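Local structure of Rio2 kinase (Chaetomium thermophilum, 4GYI) at residues 277-280 against 281-284. The protein probably phosphorylates serine and threonine residues as an atypical RIO-family kinase, binds ADP and magnesium, and acts as an ATPase on the maturing pre-40S ribosomal subunit. Sequence-based numbering, arbitrary orientation.
Sequences DVQC and IKRF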
ATOM      1  N   ASP A 277      18.762  -4.121  -4.375  1.00 29.16           N
ATOM      2  CA  ASP A 277      18.318  -4.653  -3.087  1.00 38.41           C
ATOM      3  C   ASP A 277      19.517  -5.141  -2.249  1.00 40.38           C
ATOM      4  O   ASP A 277      19.677  -4.760  -1.083  1.00 39.33           O
ATOM      5  CB  ASP A 277      17.278  -5.780  -3.282  1.00 35.65           C
ATOM      6  CG  ASP A 277      15.838  -5.246  -3.587  1.00 54.49           C
ATOM      7  OD1 ASP A 277      15.598  -4.013  -3.481  1.00 48.39           O
ATOM      8  OD2 ASP A 277      14.940  -6.075  -3.909  1.00 37.24           O
ATOM      9  N   VAL A 278      20.360  -5.972  -2.849  1.00 37.62           N
ATOM     10  CA  VAL A 278      21.544  -6.492  -2.166  1.00 36.44           C
ATOM     11  C   VAL A 278      22.473  -5.353  -1.700  1.00 38.41           C
ATOM     12  O   VAL A 278      22.957  -5.357  -0.569  1.00 41.03           O
ATOM     13  CB  VAL A 278      22.330  -7.459  -3.090  1.00 40.23           C
ATOM     14  CG1 VAL A 278      23.680  -7.806  -2.490  1.00 38.17           C
ATOM     15  CG2 VAL A 278      21.518  -8.717  -3.387  1.00 28.88           C
ATOM     16  N   GLN A 279      22.715  -4.374  -2.566  1.00 33.31           N
ATOM     17  CA  GLN A 279      23.600  -3.264  -2.214  1.00 36.97           C
ATOM     18  C   GLN A 279      23.014  -2.391  -1.102  1.00 45.92           C
ATOM     19  O   GLN A 279      23.766  -1.841  -0.298  1.00 39.73           O
ATOM     20  CB  GLN A 279      23.945  -2.417  -3.441  1.00 45.49           C
ATOM     21  CG  GLN A 279      25.430  -2.423  -3.825  1.00 66.17           C
ATOM     22  CD  GLN A 279      26.023  -3.831  -3.976  1.00 76.33           C
ATOM     23  OE1 GLN A 279      27.064  -4.141  -3.395  1.00 66.60           O
ATOM     24  NE2 GLN A 279      25.366  -4.679  -4.768  1.00 85.35           N
ATOM     25  N   CYS A 280      21.683  -2.269  -1.048  1.00 35.44           N
ATOM     26  CA  CYS A 280      21.033  -1.543   0.050  1.00 38.88           C
ATOM     27  C   CYS A 280      21.319  -2.193   1.402  1.00 41.10           C
ATOM     28  O   CYS A 280      21.673  -1.511   2.370  1.00 40.63           O
ATOM     29  CB  CYS A 280      19.515  -1.445  -0.152  1.00 39.94           C
ATOM     30  SG  CYS A 280      19.000   0.022  -1.056  1.00 72.30           S
ATOM     31  N   ILE A 281      21.153  -3.509   1.450  1.00 34.67           N
ATOM     32  CA  ILE A 281      21.476  -4.293   2.637  1.00 36.84           C
ATOM     33  C   ILE A 281      22.955  -4.146   3.041  1.00 41.42           C
ATOM     34  O   ILE A 281      23.259  -3.822   4.196  1.00 43.45           O
ATOM     35  CB  ILE A 281      21.138  -5.777   2.417  1.00 37.80           C
ATOM     36  CG1 ILE A 281      19.622  -5.954   2.258  1.00 37.83           C
ATOM     37  CG2 ILE A 281      21.671  -6.628   3.548  1.00 38.04           C
ATOM     38  CD1 ILE A 281      18.823  -5.264   3.325  1.00 40.81           C
ATOM     39  N   LYS A 282      23.870  -4.370   2.096  1.00 29.21           N
ATOM     40  CA  LYS A 282      25.300  -4.237   2.383  1.00 36.27           C
ATOM     41  C   LYS A 282      25.630  -2.836   2.899  1.00 42.74           C
ATOM     42  O   LYS A 282      26.319  -2.692   3.907  1.00 43.17           O
ATOM     43  CB  LYS A 282      26.154  -4.535   1.142  1.00 35.54           C
ATOM     44  CG  LYS A 282      26.115  -5.987   0.707  1.00 36.84           C
ATOM     45  CD  LYS A 282      27.070  -6.227  -0.476  1.00 46.26           C
ATOM     46  CE  LYS A 282      26.925  -7.646  -1.015  1.00 48.18           C
ATOM     47  NZ  LYS A 282      27.812  -7.983  -2.168  1.00 48.69           N
ATOM     48  N   ARG A 283      25.146  -1.807   2.204  1.00 36.94           N
ATOM     49  CA  ARG A 283      25.365  -0.425   2.645  1.00 43.13           C
ATOM     50  C   ARG A 283      24.940  -0.239   4.101  1.00 45.07           C
ATOM     51  O   ARG A 283      25.723   0.230   4.921  1.00 48.07           O
ATOM     52  CB  ARG A 283      24.598   0.564   1.774  1.00 55.46           C
ATOM     53  CG  ARG A 283      25.382   1.175   0.628  1.00 74.97           C
ATOM     54  CD  ARG A 283      24.589   2.337   0.037  1.00 89.01           C
ATOM     55  NE  ARG A 283      24.114   3.229   1.092  1.00 99.77           N
ATOM     56  CZ  ARG A 283      24.581   4.455   1.306  1.00109.52           C
ATOM     57  NH1 ARG A 283      25.526   4.956   0.521  1.00114.80           N
ATOM     58  NH2 ARG A 283      24.093   5.189   2.298  1.00110.84           N
ATOM     59  N   PHE A 284      23.701  -0.619   4.413  1.00 37.23           N
ATOM     60  CA  PHE A 284      23.191  -0.476   5.767  1.00 39.51           C
ATOM     61  C   PHE A 284      24.071  -1.197   6.792  1.00 38.76           C
ATOM     62  O   PHE A 284      24.479  -0.611   7.796  1.00 42.66           O
ATOM     63  CB  PHE A 284      21.743  -0.962   5.877  1.00 33.61           C
ATOM     64  CG  PHE A 284      21.209  -0.904   7.275  1.00 34.06           C
ATOM     65  CD1 PHE A 284      20.830   0.310   7.830  1.00 35.47           C
ATOM     66  CD2 PHE A 284      21.131  -2.055   8.051  1.00 36.03           C
ATOM     67  CE1 PHE A 284      20.344   0.377   9.130  1.00 33.86           C
ATOM     68  CE2 PHE A 284      20.668  -2.006   9.347  1.00 34.91           C
ATOM     69  CZ  PHE A 284      20.255  -0.787   9.889  1.00 32.53           C
TER
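Lys282 lies back along Val278, one turn earlier in the α-helix 270-289 of the RIO kinase domain. Its CB and CG rest on the Val278 carbonyl oxygen, CG at 3.5 Å from Val278 O, while the Lys282 amide donates to the same oxygen over 3.0 Å (Lys282 N to Val278 O) in a nearly straight bond of 174°. CG stands beside the backbone N (chi1 -68°), and the chain beyond it is fully extended, which carries it toward the start of the helix. CD then passes the amide oxygen of Gln279, with Lys282 CD 3.6 Å from Gln279 OE1, where the two side chains cross at a slant. CE reaches the valine methyl, Lys282 CE to Val278 CG1 being 3.6 Å. At the tip, NZ is hydrogen-bonded to the carbonyl oxygen of Gly297, tying the helix to the chain that follows it. Gln279 bends at chi2 (52°), and its NE2 turns back to the carbonyl oxygen of Asp275.

One residue earlier, on the buried side, the Ile281 amide donates to Asp277 O (Ile281 N to Asp277 O 3.2 Å), a rung of the same i+4 to i ladder, and Ile281 CG1 lies against that oxygen. The isoleucine also packs on Tyr211 of helix 207-223 and on Phe231. Asp277 receives the backbone N-H groups of Gly229 and Phe231 on its two carboxylate oxygens, fastening the helix to the loop that leads to the magnesium ligand Asn235. One turn on, Phe284 N donates to Cys280 O over 3.0 Å, and Phe284 CB sits 3.6 Å from that same Cys280 O.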